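Long-range contacts in cellulase IBT99 (Metagenomes, PDB 6WBT), which probably hydrolyses 6-phospho-alpha-glucosides as a family 4 glycosidase, using bound NAD and a manganese ion: residues G116-M121 and G437-L442; E193-G198 and R337-V342; V342-N347 and V359-Y364; K407-F412 and K426-M431. All coordinates share one frame; numbering follows the deposited sequence.

Contact 1 of 4, residues G116-M121 and G437-L442; sequences GMTYGM and GYWPEL. With NAD (nicotinamide-adenine-dinucleotide), chain G.
Behind the NAD pocket, a Met-aromatic contact joins helix 114-136 to the C-terminal tail: M121, a selenomethionine, lies over W439 while T118 meets the edge of the same indole. The side chains of M121 and W439 cross at about a right angle. M121 CB sits above the five-membered ring of W439, 3.8 Å from its centroid, as a CH-pi donor. SE of M121 stands almost on the normal of the six-membered ring of W439, 4.1 Å from its centroid and only 4° off that normal. The chain of M121 then bends at its last torsion (chi3 60°), which carries CE past the indole to P440 CD at 3.7 Å. At the ring edge, W439 NE1 donates to T118 O over 3.1 Å with an N-H...O angle of 160°; the oxygen lies close to the indole plane and receives the proton on a lone pair in its carbonyl plane. T118 CG2 touches W439 CZ2 at 3.6 Å, whereas T118 OG1 turns back to the carbonyl of A114, one turn earlier in the helix. M431 and I432 of helix 421-434 also pack on the indole. Y119 points away from the tail, and its OH donates to NAD O3D over 2.6 Å, with the ribose oxygen near the ring plane. One turn of helix therefore presents a cofactor-binding hydroxyl in one direction and the seat for the tail in another. The chemistry pairs one directional N-H bond with dispersion over the indole face, which probably holds W439 both along its plane and against its face.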
# COMPACT_ATOMS: atom_id res chain seq x y z
N GLY A 116 13.57 7.80 -27.91
CA GLY A 116 13.56 6.54 -27.21
C GLY A 116 12.18 5.91 -27.16
O GLY A 116 12.05 4.69 -27.30
N MSE A 117 11.16 6.73 -26.95
CA MSE A 117 9.78 6.25 -26.95
C MSE A 117 9.39 5.74 -28.33
O MSE A 117 8.67 4.75 -28.46
CB MSE A 117 8.83 7.37 -26.52
CG MSE A 117 8.98 7.78 -25.06
SE MSE A 117 7.62 9.05 -24.49
CE MSE A 117 8.14 10.57 -25.58
N THR A 118 9.88 6.43 -29.37
CA THR A 118 9.65 5.98 -30.74
C THR A 118 10.37 4.66 -31.00
O THR A 118 9.80 3.73 -31.58
CB THR A 118 10.09 7.05 -31.73
OG1 THR A 118 9.38 8.26 -31.47
CG2 THR A 118 9.83 6.60 -33.16
N TYR A 119 11.64 4.58 -30.59
CA TYR A 119 12.38 3.33 -30.69
C TYR A 119 11.73 2.23 -29.86
O TYR A 119 11.78 1.05 -30.24
CB TYR A 119 13.83 3.55 -30.25
CG TYR A 119 14.74 2.36 -30.41
CD1 TYR A 119 14.54 1.42 -31.41
CD2 TYR A 119 15.82 2.19 -29.55
CE1 TYR A 119 15.38 0.33 -31.54
CE2 TYR A 119 16.67 1.10 -29.68
CZ TYR A 119 16.44 0.18 -30.68
OH TYR A 119 17.29 -0.90 -30.80
N GLY A 120 11.09 2.59 -28.75
CA GLY A 120 10.47 1.59 -27.90
C GLY A 120 9.28 0.92 -28.56
O GLY A 120 9.13 -0.31 -28.49
N MSE A 121 8.41 1.70 -29.19
CA MSE A 121 7.20 1.16 -29.81
C MSE A 121 7.51 0.29 -31.02
O MSE A 121 6.71 -0.56 -31.40
CB MSE A 121 6.25 2.29 -30.20
CG MSE A 121 5.62 3.01 -29.02
SE MSE A 121 3.86 3.74 -29.44
CE MSE A 121 2.95 2.08 -29.89
N GLY A 437 4.70 1.23 -40.89
CA GLY A 437 5.26 -0.08 -41.17
C GLY A 437 5.95 -0.72 -39.98
O GLY A 437 6.08 -1.95 -39.94
N TYR A 438 6.39 0.09 -39.01
CA TYR A 438 7.01 -0.40 -37.79
C TYR A 438 6.12 -0.27 -36.56
O TYR A 438 6.09 -1.17 -35.73
CB TYR A 438 8.33 0.34 -37.53
CG TYR A 438 9.43 0.03 -38.51
CD1 TYR A 438 10.06 -1.21 -38.50
CD2 TYR A 438 9.86 0.97 -39.44
CE1 TYR A 438 11.08 -1.50 -39.39
CE2 TYR A 438 10.87 0.69 -40.33
CZ TYR A 438 11.48 -0.54 -40.31
OH TYR A 438 12.49 -0.83 -41.19
N TRP A 439 5.40 0.84 -36.44
CA TRP A 439 4.56 1.08 -35.28
C TRP A 439 3.23 0.35 -35.40
O TRP A 439 2.77 0.03 -36.50
CB TRP A 439 4.30 2.58 -35.12
CG TRP A 439 5.30 3.29 -34.28
CD1 TRP A 439 6.59 2.92 -34.05
CD2 TRP A 439 5.10 4.51 -33.56
NE1 TRP A 439 7.20 3.83 -33.22
CE2 TRP A 439 6.31 4.82 -32.91
CE3 TRP A 439 4.01 5.37 -33.40
CZ2 TRP A 439 6.46 5.95 -32.11
CZ3 TRP A 439 4.16 6.49 -32.60
CH2 TRP A 439 5.37 6.77 -31.97
N PRO A 440 2.58 0.07 -34.27
CA PRO A 440 1.19 -0.39 -34.32
C PRO A 440 0.26 0.74 -34.75
O PRO A 440 0.57 1.92 -34.58
CB PRO A 440 0.90 -0.83 -32.88
CG PRO A 440 2.25 -0.99 -32.24
CD PRO A 440 3.13 0.01 -32.91
N GLU A 441 -0.88 0.35 -35.31
CA GLU A 441 -1.88 1.34 -35.70
C GLU A 441 -2.45 2.03 -34.47
O GLU A 441 -2.69 1.39 -33.44
CB GLU A 441 -3.00 0.67 -36.49
CG GLU A 441 -3.97 1.64 -37.14
CD GLU A 441 -5.24 0.96 -37.63
OE1 GLU A 441 -5.91 0.30 -36.81
OE2 GLU A 441 -5.55 1.09 -38.83
N LEU A 442 -2.65 3.34 -34.57
CA LEU A 442 -3.15 4.14 -33.46
C LEU A 442 -4.39 4.89 -33.92
O LEU A 442 -4.30 5.81 -34.73
CB LEU A 442 -2.09 5.11 -32.94
CG LEU A 442 -0.82 4.47 -32.36
CD1 LEU A 442 0.11 5.54 -31.81
CD2 LEU A 442 -1.18 3.46 -31.28
PA NAD G . 22.66 -2.76 -35.50
O1A NAD G . 21.62 -1.92 -36.16
O2A NAD G . 24.07 -2.61 -35.95
O5B NAD G . 22.22 -4.31 -35.61
C5B NAD G . 20.92 -4.72 -35.12
C4B NAD G . 20.53 -6.02 -35.78
O4B NAD G . 19.20 -6.41 -35.34
C3B NAD G . 20.47 -6.01 -37.31
O3B NAD G . 21.17 -7.13 -37.83
C2B NAD G . 18.97 -6.14 -37.60
O2B NAD G . 18.67 -6.69 -38.86
C1B NAD G . 18.55 -7.02 -36.43
N9A NAD G . 17.12 -7.06 -36.18
C8A NAD G . 16.23 -6.02 -36.32
N7A NAD G . 15.00 -6.34 -36.04
C5A NAD G . 15.06 -7.68 -35.69
C6A NAD G . 14.08 -8.61 -35.30
N6A NAD G . 12.79 -8.30 -35.18
N1A NAD G . 14.48 -9.87 -35.03
C2A NAD G . 15.78 -10.17 -35.16
N3A NAD G . 16.79 -9.39 -35.52
C4A NAD G . 16.36 -8.14 -35.78
O3 NAD G . 22.59 -2.52 -33.92
PN NAD G . 23.73 -2.30 -32.81
O1N NAD G . 24.72 -3.42 -32.91
O2N NAD G . 24.23 -0.90 -32.89
O5D NAD G . 22.86 -2.48 -31.47
C5D NAD G . 22.08 -3.69 -31.33
C4D NAD G . 21.15 -3.55 -30.16
O4D NAD G . 21.92 -3.58 -28.93
C3D NAD G . 20.35 -2.24 -30.09
O3D NAD G . 19.00 -2.52 -29.76
C2D NAD G . 21.07 -1.51 -28.95
O2D NAD G . 20.32 -0.46 -28.35
C1D NAD G . 21.33 -2.68 -28.01
N1N NAD G . 22.34 -2.35 -26.96
C2N NAD G . 21.93 -2.16 -25.67
C3N NAD G . 22.84 -1.82 -24.68
C7N NAD G . 22.33 -1.68 -23.26
O7N NAD G . 22.83 -0.83 -22.53
N7N NAD G . 21.38 -2.51 -22.87
C4N NAD G . 24.18 -1.65 -25.02
C5N NAD G . 24.58 -1.88 -26.32
C6N NAD G . 23.65 -2.23 -27.27

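Contact 2 of 4, residues E193-G198 and R337-V342; sequences ESDYFG and RSRQLV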
# COMPACT_ATOMS: atom_id res chain seq x y z
N GLU A 193 31.39 -3.18 -6.35
CA GLU A 193 30.00 -3.58 -6.12
C GLU A 193 29.27 -2.38 -5.55
O GLU A 193 29.78 -1.71 -4.65
CB GLU A 193 29.91 -4.78 -5.17
CG GLU A 193 28.51 -5.05 -4.66
CD GLU A 193 28.39 -6.38 -3.92
OE1 GLU A 193 28.86 -7.40 -4.46
OE2 GLU A 193 27.83 -6.39 -2.80
N SER A 194 28.08 -2.11 -6.08
CA SER A 194 27.35 -0.90 -5.74
C SER A 194 25.89 -1.23 -5.49
O SER A 194 25.35 -2.20 -6.03
CB SER A 194 27.46 0.15 -6.84
OG SER A 194 26.94 -0.34 -8.07
N ASP A 195 25.26 -0.40 -4.66
CA ASP A 195 23.82 -0.42 -4.45
C ASP A 195 23.17 0.59 -5.37
O ASP A 195 23.63 1.73 -5.49
CB ASP A 195 23.48 -0.10 -2.99
CG ASP A 195 24.18 -1.03 -2.01
OD1 ASP A 195 24.21 -2.25 -2.27
OD2 ASP A 195 24.70 -0.54 -0.99
N TYR A 196 22.08 0.18 -6.03
CA TYR A 196 21.54 0.94 -7.15
C TYR A 196 20.03 0.76 -7.21
O TYR A 196 19.51 -0.30 -6.86
CB TYR A 196 22.21 0.49 -8.46
CG TYR A 196 21.75 1.19 -9.71
CD1 TYR A 196 20.66 0.72 -10.43
CD2 TYR A 196 22.43 2.30 -10.20
CE1 TYR A 196 20.24 1.34 -11.59
CE2 TYR A 196 22.02 2.93 -11.36
CZ TYR A 196 20.92 2.45 -12.05
OH TYR A 196 20.51 3.07 -13.20
N PHE A 197 19.33 1.80 -7.64
CA PHE A 197 17.89 1.72 -7.84
C PHE A 197 17.48 2.73 -8.90
O PHE A 197 18.22 3.66 -9.21
CB PHE A 197 17.11 1.96 -6.54
CG PHE A 197 17.01 3.41 -6.14
CD1 PHE A 197 15.93 4.18 -6.53
CD2 PHE A 197 18.00 4.00 -5.37
CE1 PHE A 197 15.83 5.51 -6.17
CE2 PHE A 197 17.91 5.33 -5.00
CZ PHE A 197 16.82 6.09 -5.40
N GLY A 198 16.27 2.54 -9.43
CA GLY A 198 15.70 3.41 -10.44
C GLY A 198 15.23 2.60 -11.63
O GLY A 198 15.06 1.38 -11.55
N ARG A 337 24.78 -17.50 -8.49
CA ARG A 337 24.24 -16.48 -7.58
C ARG A 337 24.98 -15.15 -7.74
O ARG A 337 25.30 -14.48 -6.76
CB ARG A 337 24.27 -16.96 -6.13
CG ARG A 337 23.70 -18.35 -5.93
CD ARG A 337 22.29 -18.45 -6.49
NE ARG A 337 21.29 -18.58 -5.44
CZ ARG A 337 20.78 -19.74 -5.03
NH1 ARG A 337 21.19 -20.87 -5.58
NH2 ARG A 337 19.87 -19.76 -4.08
N SER A 338 25.27 -14.78 -8.98
CA SER A 338 25.96 -13.53 -9.25
C SER A 338 25.04 -12.34 -8.98
O SER A 338 23.87 -12.34 -9.38
CB SER A 338 26.46 -13.50 -10.69
OG SER A 338 27.20 -12.31 -10.95
N ARG A 339 25.58 -11.33 -8.31
CA ARG A 339 24.82 -10.14 -7.94
C ARG A 339 24.98 -9.09 -9.04
O ARG A 339 26.04 -8.47 -9.16
CB ARG A 339 25.28 -9.61 -6.59
CG ARG A 339 24.43 -8.48 -6.04
CD ARG A 339 24.99 -7.98 -4.71
NE ARG A 339 24.15 -6.95 -4.11
CZ ARG A 339 24.25 -5.66 -4.38
NH1 ARG A 339 25.16 -5.23 -5.25
NH2 ARG A 339 23.45 -4.79 -3.79
N GLN A 340 23.94 -8.90 -9.84
CA GLN A 340 23.96 -7.96 -10.95
C GLN A 340 22.79 -7.00 -10.85
O GLN A 340 21.81 -7.24 -10.14
CB GLN A 340 23.92 -8.69 -12.30
CG GLN A 340 25.00 -9.74 -12.49
CD GLN A 340 26.40 -9.14 -12.55
OE1 GLN A 340 26.57 -7.95 -12.80
NE2 GLN A 340 27.40 -9.98 -12.32
N LEU A 341 22.90 -5.89 -11.58
CA LEU A 341 21.84 -4.89 -11.65
C LEU A 341 20.96 -5.23 -12.85
O LEU A 341 21.30 -4.91 -13.99
CB LEU A 341 22.42 -3.48 -11.77
CG LEU A 341 23.48 -3.07 -10.74
CD1 LEU A 341 23.93 -1.64 -10.99
CD2 LEU A 341 22.97 -3.24 -9.32
N VAL A 342 19.83 -5.87 -12.59
CA VAL A 342 18.92 -6.32 -13.64
C VAL A 342 17.59 -5.58 -13.49
O VAL A 342 17.34 -4.89 -12.50
CB VAL A 342 18.70 -7.84 -13.62
CG1 VAL A 342 20.04 -8.57 -13.65
CG2 VAL A 342 17.90 -8.23 -12.40
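A carboxylate lies over the flat face of the R339 guanidinium instead of at its edge: E193 OE2 approaches R339 NH1 at a long 3.8 Å. The two planes are 22° apart, and because OE2 lies well out of the guanidinium plane no N-H points at it and only the charges attract. This salt-bridge network, completed by D195, links strand 192-197 of the antiparallel four-stranded sheet to strand 338-345 of the large mixed sheet. The axes of the two strand segments come within 8.6 Å at 35°, and the segments share no backbone hydrogen bonds; side chains make the join. The R339 chain, extended from CG to NE, carries the guanidinium across to E193-D195. There NH1 of R339 gives a nearly straight bond (176°) to S194 O at 3.1 Å; S194 O lies in the guanidinium plane, while NH1 stands above the plane of the S194 carbonyl. R339 NH2 meets D195 OD1 at 3.1 Å in a salt bridge whose hydrogen bond is weak, the carboxylate standing steeply to the guanidinium. Both acids have further mates: R209 pairs with E193 and D195, and R337 of the second subunit pairs with E193, which brings the network to a subunit interface. A leucine in place of R339 would probably leave S194 O without this donor and the two carboxylates with less positive charge to balance them. Toward the buried end the contact turns apolar, with the side chains of Y196 and L341 crossing at about a right angle. L341 CD1 rests on Y196 CB at 3.7 Å, while the phenol OH of Y196 is hydrogen-bonded to N264.

Contact 3 of 4, residues V342-N347 and V359-Y364; sequences VIVPNN and VEIPGY
V342 and I361, on strands 338-345 and 358-366, antiparallel neighbours in the large mixed sheet, face each other as a hydrogen-bonded pair, with V342 N to I361 O at 3.2 Å and I361 N to V342 O at 3.0 Å. Two residues on, V344 N bonds V359 O at 3.0 Å, nearly in line with the carbonyl, and the return bond from V359 N to V344 O is weak. Between them I343 and E360 form a non-hydrogen-bonded pair, flanked by CA-H...O contacts to V359 O and V342 O. On the sheet face of I343 and E360, I343 CG1 lies 3.7 Å from E360 OE1. On the other face V344 CG2 meets I361 CG1 at 3.7 Å, because that branch of I361 sits between its backbone N and carbonyl carbon (chi1 54°). Farther out, V370 and P372 of strand 369-372 back the V344 side. N200 holds E360 OE1, and the E360 side chain comes to about 6 Å from the manganese ion. Past the end of strand 338-345, N346 braces the connecting loop through I350 N and S354 O, and R374 of the second subunit bonds the carbonyls of P345 and N346. Backbone bonds thus set the hairpin's register, leaving one face hydrocarbon and placing a carboxylate near the metal on the other.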
# COMPACT_ATOMS: atom_id res chain seq x y z
N VAL A 342 19.83 -5.87 -12.59
CA VAL A 342 18.92 -6.32 -13.64
C VAL A 342 17.59 -5.58 -13.49
O VAL A 342 17.34 -4.89 -12.50
CB VAL A 342 18.70 -7.84 -13.62
CG1 VAL A 342 20.04 -8.57 -13.65
CG2 VAL A 342 17.90 -8.23 -12.40
N ILE A 343 16.74 -5.75 -14.49
CA ILE A 343 15.43 -5.10 -14.54
C ILE A 343 14.38 -6.13 -14.18
O ILE A 343 14.18 -7.11 -14.91
CB ILE A 343 15.17 -4.49 -15.93
CG1 ILE A 343 16.34 -3.60 -16.34
CG2 ILE A 343 13.87 -3.70 -15.92
CD1 ILE A 343 16.22 -3.06 -17.74
N VAL A 344 13.70 -5.92 -13.06
CA VAL A 344 12.71 -6.88 -12.56
C VAL A 344 11.41 -6.13 -12.29
O VAL A 344 11.42 -4.90 -12.09
CB VAL A 344 13.20 -7.60 -11.29
CG1 VAL A 344 14.39 -8.49 -11.61
CG2 VAL A 344 13.56 -6.60 -10.21
N PRO A 345 10.28 -6.83 -12.29
CA PRO A 345 9.04 -6.22 -11.81
C PRO A 345 9.15 -5.88 -10.33
O PRO A 345 9.64 -6.68 -9.53
CB PRO A 345 7.98 -7.30 -12.06
CG PRO A 345 8.59 -8.20 -13.09
CD PRO A 345 10.06 -8.19 -12.82
N ASN A 346 8.70 -4.67 -9.98
CA ASN A 346 8.81 -4.18 -8.61
C ASN A 346 8.13 -5.11 -7.62
O ASN A 346 8.80 -5.85 -6.89
CB ASN A 346 8.20 -2.77 -8.50
CG ASN A 346 8.52 -2.11 -7.18
OD1 ASN A 346 9.51 -2.44 -6.53
ND2 ASN A 346 7.67 -1.18 -6.77
N ASN A 347 6.79 -5.09 -7.59
CA ASN A 347 6.00 -5.96 -6.72
C ASN A 347 6.42 -5.82 -5.26
O ASN A 347 6.46 -6.80 -4.51
CB ASN A 347 6.10 -7.42 -7.18
CG ASN A 347 5.35 -7.68 -8.47
OD1 ASN A 347 4.31 -7.07 -8.73
ND2 ASN A 347 5.87 -8.58 -9.29
N VAL A 359 11.72 -1.83 -12.29
CA VAL A 359 12.84 -1.14 -11.67
C VAL A 359 14.13 -1.89 -11.96
O VAL A 359 14.13 -3.10 -12.21
CB VAL A 359 12.61 -0.98 -10.15
CG1 VAL A 359 11.42 -0.06 -9.90
CG2 VAL A 359 12.39 -2.34 -9.51
N GLU A 360 15.24 -1.16 -11.92
CA GLU A 360 16.57 -1.71 -12.15
C GLU A 360 17.30 -1.74 -10.81
O GLU A 360 17.79 -0.72 -10.33
CB GLU A 360 17.33 -0.88 -13.19
CG GLU A 360 18.74 -1.36 -13.49
CD GLU A 360 19.34 -0.68 -14.70
OE1 GLU A 360 19.02 -1.09 -15.84
OE2 GLU A 360 20.12 0.27 -14.52
N ILE A 361 17.36 -2.93 -10.20
CA ILE A 361 17.89 -3.09 -8.85
C ILE A 361 18.81 -4.30 -8.82
O ILE A 361 18.75 -5.18 -9.69
CB ILE A 361 16.76 -3.26 -7.81
CG1 ILE A 361 15.83 -4.41 -8.22
CG2 ILE A 361 15.97 -1.96 -7.66
CD1 ILE A 361 14.75 -4.70 -7.21
N PRO A 362 19.70 -4.37 -7.82
CA PRO A 362 20.58 -5.54 -7.71
C PRO A 362 19.80 -6.80 -7.38
O PRO A 362 18.85 -6.79 -6.60
CB PRO A 362 21.54 -5.16 -6.58
CG PRO A 362 20.81 -4.13 -5.79
CD PRO A 362 20.03 -3.35 -6.80
N GLY A 363 20.23 -7.91 -8.00
CA GLY A 363 19.60 -9.19 -7.75
C GLY A 363 20.60 -10.31 -7.98
O GLY A 363 21.61 -10.15 -8.67
N TYR A 364 20.29 -11.46 -7.38
CA TYR A 364 21.14 -12.64 -7.46
C TYR A 364 20.63 -13.55 -8.58
O TYR A 364 19.51 -14.06 -8.50
CB TYR A 364 21.18 -13.39 -6.13
CG TYR A 364 21.87 -12.62 -5.02
CD1 TYR A 364 21.19 -11.63 -4.31
CD2 TYR A 364 23.19 -12.88 -4.69
CE1 TYR A 364 21.82 -10.93 -3.30
CE2 TYR A 364 23.83 -12.18 -3.68
CZ TYR A 364 23.14 -11.20 -2.99
OH TYR A 364 23.76 -10.51 -1.99

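Contact 4 of 4, residues K407-F412 and K426-M431; sequences KALMAF and KLLDDM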
# COMPACT_ATOMS: atom_id res chain seq x y z
N LYS A 407 -3.41 7.66 -25.79
CA LYS A 407 -2.44 7.16 -24.82
C LYS A 407 -1.02 7.51 -25.24
O LYS A 407 -0.16 7.79 -24.39
CB LYS A 407 -2.59 5.65 -24.66
CG LYS A 407 -3.91 5.20 -24.06
CD LYS A 407 -3.82 5.09 -22.54
CE LYS A 407 -5.12 4.53 -21.96
NZ LYS A 407 -4.98 4.19 -20.52
N ALA A 408 -0.74 7.51 -26.55
CA ALA A 408 0.57 7.90 -27.03
C ALA A 408 0.82 9.39 -26.80
O ALA A 408 1.93 9.79 -26.42
CB ALA A 408 0.72 7.56 -28.51
N LEU A 409 -0.20 10.22 -27.02
CA LEU A 409 -0.06 11.65 -26.74
C LEU A 409 0.16 11.90 -25.26
O LEU A 409 0.90 12.81 -24.87
CB LEU A 409 -1.30 12.40 -27.24
CG LEU A 409 -1.30 13.91 -27.03
CD1 LEU A 409 -0.13 14.56 -27.76
CD2 LEU A 409 -2.62 14.51 -27.50
N MSE A 410 -0.47 11.09 -24.41
CA MSE A 410 -0.28 11.18 -22.97
C MSE A 410 1.13 10.77 -22.58
O MSE A 410 1.71 11.30 -21.63
CB MSE A 410 -1.31 10.32 -22.24
CG MSE A 410 -2.72 10.89 -22.24
SE MSE A 410 -4.02 9.70 -21.41
CE MSE A 410 -5.51 10.94 -21.27
N ALA A 411 1.69 9.81 -23.33
CA ALA A 411 3.05 9.36 -23.06
C ALA A 411 4.07 10.43 -23.43
O ALA A 411 5.06 10.63 -22.72
CB ALA A 411 3.33 8.06 -23.81
N PHE A 412 3.85 11.12 -24.55
CA PHE A 412 4.78 12.16 -24.97
C PHE A 412 4.64 13.41 -24.11
O PHE A 412 5.64 14.07 -23.80
CB PHE A 412 4.56 12.49 -26.45
CG PHE A 412 5.21 11.52 -27.40
CD1 PHE A 412 4.81 10.19 -27.42
CD2 PHE A 412 6.21 11.94 -28.26
CE1 PHE A 412 5.41 9.30 -28.29
CE2 PHE A 412 6.80 11.04 -29.13
CZ PHE A 412 6.40 9.72 -29.15
N LYS A 426 2.92 17.50 -32.14
CA LYS A 426 3.68 17.67 -33.38
C LYS A 426 4.79 16.64 -33.50
O LYS A 426 5.12 16.21 -34.61
CB LYS A 426 4.24 19.09 -33.44
CG LYS A 426 3.19 20.16 -33.68
CD LYS A 426 3.63 21.51 -33.14
CE LYS A 426 4.93 21.97 -33.77
NZ LYS A 426 5.35 23.29 -33.22
N LEU A 427 5.38 16.24 -32.37
CA LEU A 427 6.39 15.18 -32.40
C LEU A 427 5.75 13.81 -32.60
O LEU A 427 6.29 12.98 -33.34
CB LEU A 427 7.22 15.21 -31.12
CG LEU A 427 8.54 15.97 -31.20
CD1 LEU A 427 9.12 16.19 -29.81
CD2 LEU A 427 9.53 15.21 -32.07
N LEU A 428 4.61 13.56 -31.96
CA LEU A 428 3.95 12.27 -32.10
C LEU A 428 3.51 12.03 -33.54
O LEU A 428 3.79 10.98 -34.12
CB LEU A 428 2.76 12.18 -31.15
CG LEU A 428 1.92 10.90 -31.22
CD1 LEU A 428 2.77 9.68 -30.89
CD2 LEU A 428 0.71 10.99 -30.30
N ASP A 429 2.81 13.00 -34.13
CA ASP A 429 2.36 12.86 -35.51
C ASP A 429 3.53 12.72 -36.47
O ASP A 429 3.41 12.04 -37.50
CB ASP A 429 1.48 14.05 -35.90
CG ASP A 429 0.16 14.07 -35.16
OD1 ASP A 429 -0.32 12.98 -34.76
OD2 ASP A 429 -0.41 15.16 -34.99
N ASP A 430 4.66 13.35 -36.16
CA ASP A 430 5.86 13.16 -36.98
C ASP A 430 6.39 11.73 -36.87
O ASP A 430 6.96 11.21 -37.83
CB ASP A 430 6.94 14.16 -36.58
CG ASP A 430 6.86 15.45 -37.36
OD1 ASP A 430 6.62 15.39 -38.59
OD2 ASP A 430 7.04 16.53 -36.76
N MSE A 431 6.21 11.10 -35.72
CA MSE A 431 6.67 9.73 -35.52
C MSE A 431 5.69 8.73 -36.13
O MSE A 431 6.07 7.61 -36.48
CB MSE A 431 6.87 9.43 -34.04
CG MSE A 431 7.92 10.31 -33.37
SE MSE A 431 9.67 10.19 -34.23
CE MSE A 431 10.72 11.17 -32.92
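L428 of helix 421-434 reaches across to A408, L409 and F412 of helix 405-414, wedged between helix segments whose axes run at 125° to each other. Its CB leads off toward the partner helix, and CG, trans to the backbone N (chi1 177°), forks there. CD1 of L428 lies over one face of the F412 ring, 4.1 Å from the centroid in a CH-pi contact, with F412 CE1 its closest ring atom at 3.7 Å. The same methyl touches A408 CB at 3.8 Å. CD2 of L428 takes the other direction, against the L409 backbone, 3.5 Å from L409 N, and it also meets L409 CB at 3.9 Å. L427 CB and M431 CG make looser contacts with F412, at 4.5 and 4.4 Å from F412 CD2 and CE2. Beyond the pair, A399 of helix 380-402 packs on A408, and M257 of the third subunit on L409. Cutting L428 back to an alanine would probably open a gap between the helices and leave the covered face of F412 without its methyl partner. No hydrogen bond links K407-F412 to K426-M431, so between these segments the join is apolar contact plus the CH-pi pair; D429 adds a polar tie to Y405 at the start of the partner helix.

In the fold
Contacts 2 and 3 lie side by side, their centres 8 Å apart, sharing V342 and strand 338-345. Backbone bonds from G198 to E360 and from Q340 to G363 tie them into one block of strands that reaches the second subunit. Contacts 1 and 4 form another cluster, centres 10 Å apart, among helices 114-136, 405-414 and 421-434, where M117 packs on F412 and T118 and W439 on M431. The two clusters do not touch: contacts 1 and 2 are 30 Å apart between centres, on opposite sides of the chain's centre. Along the chain contacts 2, 3 and 4 follow in series inside the long loop closed by contact 1, which brings the C-terminal tail back to the NAD-binding part.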